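Local coordinates for protein thioredoxin peroxidase 2 (Plasmodium falciparum, PDB 2C0D) that probably reduces hydrogen peroxide and organic hydroperoxides to water and alcohols, as a thioredoxin-dependent 2-Cys peroxiredoxin of the malaria parasite's mitochondrion, at residues C60-Y64 with I132-V138; D85-V91 with V175-D180. All blocks are in the same frame, centred on the assembly; numbering follows the deposited sequence.

Contact 1: residues C60-Y64 with I132-V138; sequences CLLFY and ISKNYNV
Phe63 and Val138 meet at about a right angle: Val138 CG2 stands over the centre of the phenyl face, a CH-pi contact 3.8 Å from the ring centroid and 12° off the normal. A chi1 of -67° sets Val138 CG1 anti to the carbonyl carbon and leaves CG2 between the backbone N and the carbonyl carbon, directed at the ring. Ile132 CG2 comes to the rim of the same ring, near its plane, 3.8 Å from Phe63 CZ. Phe63 also meets Tyr136, its CZ lying 3.8 Å from Tyr136 CB; the two rings meet obliquely, their planes at 46°. Leu61, two residues earlier on the same side of strand 58-63, lays CD1 over a face of the phenol, 3.9 Å from the centroid of the Tyr136 ring. Leucine suits this spot because one arm of its fork can put a single methyl against the ring face.

Helix 131-135 ends here, on one side of the thioredoxin-fold sheet, in a Schellman motif with Asn137 at positive phi as its C-prime residue; Val138 N bonds to Ser133 O at 2.9 Å. That turn brings Val138 back against Phe63. Phe150 adds an edge-to-face neighbour to the Tyr136 ring. Tyr136 OH bonds to Tyr32 O, and Ser133 OG, beside Phe63, is also hydrogen-bonded elsewhere. Strand and helix end are thus held by close fit of methyls and rings, without directional polar bonds between them.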
loop_
_atom_site.group_PDB
_atom_site.type_symbol
_atom_site.label_atom_id
_atom_site.label_comp_id
_atom_site.label_asym_id
_atom_site.label_seq_id
_atom_site.Cartn_x
_atom_site.Cartn_y
_atom_site.Cartn_z
ATOM N N CYS B 60 11.641 7.864 -0.126
ATOM C CA CYS B 60 10.182 7.721 -0.135
ATOM C C CYS B 60 9.729 8.425 -1.424
ATOM O O CYS B 60 9.948 9.623 -1.568
ATOM C CB CYS B 60 9.565 8.367 1.111
ATOM S SG CYS B 60 7.787 8.385 1.071
ATOM N N LEU B 61 9.198 7.664 -2.376
ATOM C CA LEU B 61 8.706 8.254 -3.622
ATOM C C LEU B 61 7.221 8.539 -3.457
ATOM O O LEU B 61 6.431 7.602 -3.210
ATOM C CB LEU B 61 8.882 7.304 -4.803
ATOM C CG LEU B 61 10.281 6.729 -4.987
ATOM C CD1 LEU B 61 10.373 5.890 -6.271
ATOM C CD2 LEU B 61 11.370 7.852 -4.943
ATOM N N LEU B 62 6.816 9.787 -3.633
ATOM C CA LEU B 62 5.438 10.175 -3.444
ATOM C C LEU B 62 4.899 10.656 -4.793
ATOM O O LEU B 62 5.204 11.788 -5.212
ATOM C CB LEU B 62 5.381 11.307 -2.395
ATOM C CG LEU B 62 4.027 11.867 -1.963
ATOM C CD1 LEU B 62 3.271 10.893 -1.068
ATOM C CD2 LEU B 62 4.245 13.196 -1.222
ATOM N N PHE B 63 4.115 9.818 -5.472
ATOM C CA PHE B 63 3.549 10.195 -6.784
ATOM C C PHE B 63 2.191 10.875 -6.601
ATOM O O PHE B 63 1.412 10.541 -5.678
ATOM C CB PHE B 63 3.297 8.940 -7.624
ATOM C CG PHE B 63 4.555 8.271 -8.121
ATOM C CD1 PHE B 63 5.047 8.561 -9.407
ATOM C CD2 PHE B 63 5.206 7.330 -7.332
ATOM C CE1 PHE B 63 6.186 7.922 -9.889
ATOM C CE2 PHE B 63 6.343 6.667 -7.808
ATOM C CZ PHE B 63 6.825 6.948 -9.095
ATOM N N TYR B 64 1.879 11.825 -7.481
ATOM C CA TYR B 64 0.559 12.505 -7.361
ATOM C C TYR B 64 0.197 13.135 -8.697
ATOM O O TYR B 64 1.093 13.341 -9.555
ATOM C CB TYR B 64 0.573 13.582 -6.252
ATOM C CG TYR B 64 1.708 14.545 -6.461
ATOM C CD1 TYR B 64 1.588 15.653 -7.345
ATOM C CD2 TYR B 64 2.940 14.314 -5.834
ATOM C CE1 TYR B 64 2.678 16.499 -7.580
ATOM C CE2 TYR B 64 4.032 15.153 -6.071
ATOM C CZ TYR B 64 3.899 16.218 -6.936
ATOM O OH TYR B 64 5.032 16.997 -7.120
ATOM N N ILE B 132 8.869 7.062 -15.410
ATOM C CA ILE B 132 9.021 6.765 -13.994
ATOM C C ILE B 132 7.688 6.227 -13.511
ATOM O O ILE B 132 7.621 5.138 -12.905
ATOM C CB ILE B 132 9.437 7.991 -13.182
ATOM C CG1 ILE B 132 10.786 8.579 -13.712
ATOM C CG2 ILE B 132 9.582 7.590 -11.676
ATOM C CD1 ILE B 132 11.102 9.909 -13.027
ATOM N N SER B 133 6.618 6.979 -13.768
ATOM C CA SER B 133 5.272 6.493 -13.358
ATOM C C SER B 133 4.958 5.150 -14.003
ATOM O O SER B 133 4.393 4.270 -13.341
ATOM C CB SER B 133 4.158 7.517 -13.659
ATOM O OG SER B 133 4.457 8.742 -12.991
ATOM N N LYS B 134 5.360 4.944 -15.266
ATOM C CA LYS B 134 5.074 3.651 -15.920
ATOM C C LYS B 134 5.777 2.493 -15.203
ATOM O O LYS B 134 5.167 1.423 -14.970
ATOM C CB LYS B 134 5.491 3.675 -17.401
ATOM C CG LYS B 134 5.030 2.396 -18.188
ATOM N N ASN B 135 7.039 2.712 -14.867
ATOM C CA ASN B 135 7.864 1.649 -14.285
ATOM C C ASN B 135 7.568 1.387 -12.811
ATOM O O ASN B 135 7.940 0.324 -12.293
ATOM C CB ASN B 135 9.311 1.981 -14.517
ATOM C CG ASN B 135 9.754 1.571 -15.927
ATOM O OD1 ASN B 135 9.914 2.398 -16.823
ATOM N ND2 ASN B 135 9.855 0.270 -16.143
ATOM N N TYR B 136 6.900 2.332 -12.158
ATOM C CA TYR B 136 6.301 2.071 -10.811
ATOM C C TYR B 136 4.819 1.627 -10.855
ATOM O O TYR B 136 4.192 1.504 -9.786
ATOM C CB TYR B 136 6.570 3.241 -9.853
ATOM C CG TYR B 136 8.031 3.307 -9.450
ATOM C CD1 TYR B 136 8.471 2.665 -8.274
ATOM C CD2 TYR B 136 8.967 4.023 -10.212
ATOM C CE1 TYR B 136 9.847 2.697 -7.884
ATOM C CE2 TYR B 136 10.375 4.063 -9.823
ATOM C CZ TYR B 136 10.771 3.388 -8.663
ATOM O OH TYR B 136 12.089 3.404 -8.249
ATOM N N ASN B 137 4.303 1.345 -12.073
ATOM C CA ASN B 137 2.944 0.810 -12.292
ATOM C C ASN B 137 1.874 1.784 -11.786
ATOM O O ASN B 137 0.810 1.381 -11.296
ATOM C CB ASN B 137 2.805 -0.552 -11.584
ATOM C CG ASN B 137 3.685 -1.628 -12.210
ATOM O OD1 ASN B 137 4.028 -1.578 -13.390
ATOM N ND2 ASN B 137 4.050 -2.632 -11.401
ATOM N N VAL B 138 2.153 3.092 -11.874
ATOM C CA VAL B 138 1.205 4.102 -11.396
ATOM C C VAL B 138 0.840 5.135 -12.490
ATOM O O VAL B 138 0.274 6.172 -12.182
ATOM C CB VAL B 138 1.692 4.835 -10.107
ATOM C CG1 VAL B 138 1.737 3.859 -8.928
ATOM C CG2 VAL B 138 3.058 5.529 -10.305
#

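Contact 2: residues D85-V91 with V175-D180; sequences DFENKNV and VLRTID
Leu176 CD2 sits almost exactly above the centre of the Phe86 ring, 3.8 Å from the centroid and 4° off the normal. Two more aliphatic groups serve the ring: Val175 CG1 approaches its edge near the plane, and Ile179 CD1 comes in obliquely, 3.7 Å from Phe86 CE1. The other methyl of Leu176, CD1, packs on Asp85 CB at 3.7 Å, so the two arms of the leucine divide between Asp85 and Phe86, neighbours on the opposing helix. Ile179 is split in the same way, its CG2 meeting Val91 CG2 tip to tip at 3.8 Å.

Beside this apolar patch Lys89 passes across Leu176, with CE 3.8 Å from Leu176 CD2, and closes the contact with a salt bridge: Lys89 NZ donates to Asp180 OD1 at 2.8 Å, on the syn side of the carboxylate. The bend at the last torsion (chi4 -65°) turns the ammonium out of the line of the methylenes and toward the acid. Lysine suits such a border, its greasy stem lying on leucine and isoleucine while its charge stays at the partly exposed margin.

A Schellman motif at the end of helix 83-88 positions Val91. Asn90 is its C-prime residue, a place that suits asparagine because it tolerates positive phi well, and Val91 N bonds to Phe86 O at 3.0 Å as the chain turns into strand 91-97. Further out, Asn90 ND2 hydrogen-bonds to Gln56 O, and Val91 touches Tyr58 and Cys60 of strand 58-63. Helix 172-188 in turn rests on strand 144-152 through Val175 and Ile179, so the two helices pack together over the same side of the central sheet.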
loop_
_atom_site.group_PDB
_atom_site.type_symbol
_atom_site.label_atom_id
_atom_site.label_comp_id
_atom_site.label_asym_id
_atom_site.label_seq_id
_atom_site.Cartn_x
_atom_site.Cartn_y
_atom_site.Cartn_z
ATOM N N ASP B 85 11.094 14.897 10.344
ATOM C CA ASP B 85 10.914 13.475 10.732
ATOM C C ASP B 85 11.476 12.520 9.664
ATOM O O ASP B 85 12.104 11.491 9.993
ATOM C CB ASP B 85 9.453 13.177 10.976
ATOM C CG ASP B 85 8.913 13.912 12.201
ATOM O OD1 ASP B 85 9.564 13.837 13.282
ATOM O OD2 ASP B 85 7.867 14.573 12.087
ATOM N N PHE B 86 11.276 12.850 8.386
ATOM C CA PHE B 86 11.964 12.091 7.320
ATOM C C PHE B 86 13.474 12.232 7.420
ATOM O O PHE B 86 14.189 11.231 7.347
ATOM C CB PHE B 86 11.484 12.493 5.900
ATOM C CG PHE B 86 10.051 12.111 5.626
ATOM C CD1 PHE B 86 9.749 10.898 5.005
ATOM C CD2 PHE B 86 8.997 12.951 5.968
ATOM C CE1 PHE B 86 8.415 10.523 4.744
ATOM C CE2 PHE B 86 7.630 12.573 5.699
ATOM C CZ PHE B 86 7.355 11.335 5.090
ATOM N N GLU B 87 13.967 13.461 7.613
ATOM C CA GLU B 87 15.394 13.682 7.782
ATOM C C GLU B 87 15.993 12.900 8.962
ATOM O O GLU B 87 17.073 12.287 8.826
ATOM C CB GLU B 87 15.671 15.177 7.922
ATOM C CG GLU B 87 15.403 15.931 6.613
ATOM C CD GLU B 87 15.868 17.370 6.676
ATOM O OE1 GLU B 87 16.838 17.646 7.419
ATOM O OE2 GLU B 87 15.267 18.213 5.965
ATOM N N ASN B 88 15.274 12.867 10.080
ATOM C CA ASN B 88 15.743 12.155 11.285
ATOM C C ASN B 88 15.891 10.655 11.021
ATOM O O ASN B 88 16.722 9.997 11.625
ATOM C CB ASN B 88 14.769 12.341 12.446
ATOM C CG ASN B 88 14.751 13.780 12.983
ATOM O OD1 ASN B 88 15.691 14.549 12.762
ATOM N ND2 ASN B 88 13.656 14.146 13.648
ATOM N N LYS B 89 15.077 10.148 10.105
ATOM C CA LYS B 89 15.122 8.737 9.737
ATOM C C LYS B 89 16.022 8.420 8.524
ATOM O O LYS B 89 16.048 7.271 8.052
ATOM C CB LYS B 89 13.689 8.231 9.502
ATOM C CG LYS B 89 12.812 8.378 10.745
ATOM C CD LYS B 89 11.360 7.990 10.454
ATOM C CE LYS B 89 10.387 8.592 11.474
ATOM N NZ LYS B 89 10.599 8.059 12.862
ATOM N N ASN B 90 16.781 9.423 8.045
ATOM C CA ASN B 90 17.669 9.262 6.915
ATOM C C ASN B 90 16.880 8.855 5.649
ATOM O O ASN B 90 17.304 7.970 4.917
ATOM C CB ASN B 90 18.747 8.213 7.207
ATOM C CG ASN B 90 19.930 8.327 6.272
ATOM O OD1 ASN B 90 20.162 9.395 5.678
ATOM N ND2 ASN B 90 20.679 7.231 6.117
ATOM N N VAL B 91 15.743 9.512 5.428
ATOM C CA VAL B 91 14.898 9.247 4.256
ATOM C C VAL B 91 14.864 10.487 3.360
ATOM O O VAL B 91 14.513 11.585 3.827
ATOM C CB VAL B 91 13.427 8.902 4.659
ATOM C CG1 VAL B 91 12.566 8.637 3.369
ATOM C CG2 VAL B 91 13.404 7.703 5.589
ATOM N N VAL B 175 2.759 6.921 7.125
ATOM C CA VAL B 175 3.963 6.700 6.316
ATOM C C VAL B 175 5.207 6.602 7.179
ATOM O O VAL B 175 6.055 5.717 6.988
ATOM C CB VAL B 175 4.095 7.814 5.237
ATOM C CG1 VAL B 175 5.411 7.731 4.482
ATOM C CG2 VAL B 175 2.924 7.660 4.293
ATOM N N LEU B 176 5.286 7.482 8.175
ATOM C CA LEU B 176 6.442 7.494 9.053
ATOM C C LEU B 176 6.487 6.204 9.898
ATOM O O LEU B 176 7.560 5.672 10.111
ATOM C CB LEU B 176 6.453 8.748 9.933
ATOM C CG LEU B 176 6.806 10.017 9.119
ATOM C CD1 LEU B 176 6.428 11.294 9.944
ATOM C CD2 LEU B 176 8.245 10.032 8.738
ATOM N N ARG B 177 5.331 5.700 10.339
ATOM C CA ARG B 177 5.301 4.397 11.059
ATOM C C ARG B 177 5.746 3.212 10.198
ATOM O O ARG B 177 6.470 2.298 10.663
ATOM C CB ARG B 177 3.906 4.135 11.617
ATOM C CG ARG B 177 3.579 5.067 12.775
ATOM N N THR B 178 5.303 3.233 8.946
ATOM C CA THR B 178 5.752 2.260 7.940
ATOM C C THR B 178 7.277 2.291 7.775
ATOM O O THR B 178 7.961 1.243 7.768
ATOM C CB THR B 178 5.030 2.528 6.603
ATOM O OG1 THR B 178 3.622 2.299 6.781
ATOM C CG2 THR B 178 5.557 1.598 5.519
ATOM N N ILE B 179 7.826 3.495 7.614
ATOM C CA ILE B 179 9.270 3.653 7.544
ATOM C C ILE B 179 9.944 3.102 8.814
ATOM O O ILE B 179 10.902 2.329 8.710
ATOM C CB ILE B 179 9.655 5.129 7.307
ATOM C CG1 ILE B 179 9.231 5.517 5.873
ATOM C CG2 ILE B 179 11.165 5.318 7.513
ATOM C CD1 ILE B 179 9.229 7.061 5.602
ATOM N N ASP B 180 9.411 3.461 9.991
ATOM C CA ASP B 180 9.935 2.949 11.254
ATOM C C ASP B 180 10.046 1.419 11.278
ATOM O O ASP B 180 11.072 0.854 11.717
ATOM C CB ASP B 180 9.064 3.407 12.417
ATOM C CG ASP B 180 9.417 4.812 12.894
ATOM O OD1 ASP B 180 10.479 5.328 12.472
ATOM O OD2 ASP B 180 8.609 5.386 13.668
#

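How the contacts relate
Contacts 1 and 2 lie on opposite sides of the chain's centre, their own centres about 19 Å apart, and strand 58-63 connects them through the sheet. Its Leu61 and Phe63 side chains face the helix end of contact 1, whereas that of Cys60 turns to the other layer, where SG lies 4.2 Å from Val175 CG1 and 4.3 Å from Phe86 CE1. Separately, Cys60 N is 3.7 Å from Val91 CG1, a contact between adjacent strands. Along the chain the segments of the two contacts alternate. The side chain of Phe63 is about 12 Å from that of Cys72, the predicted peroxidatic cysteine; contact 2 lies away from this site.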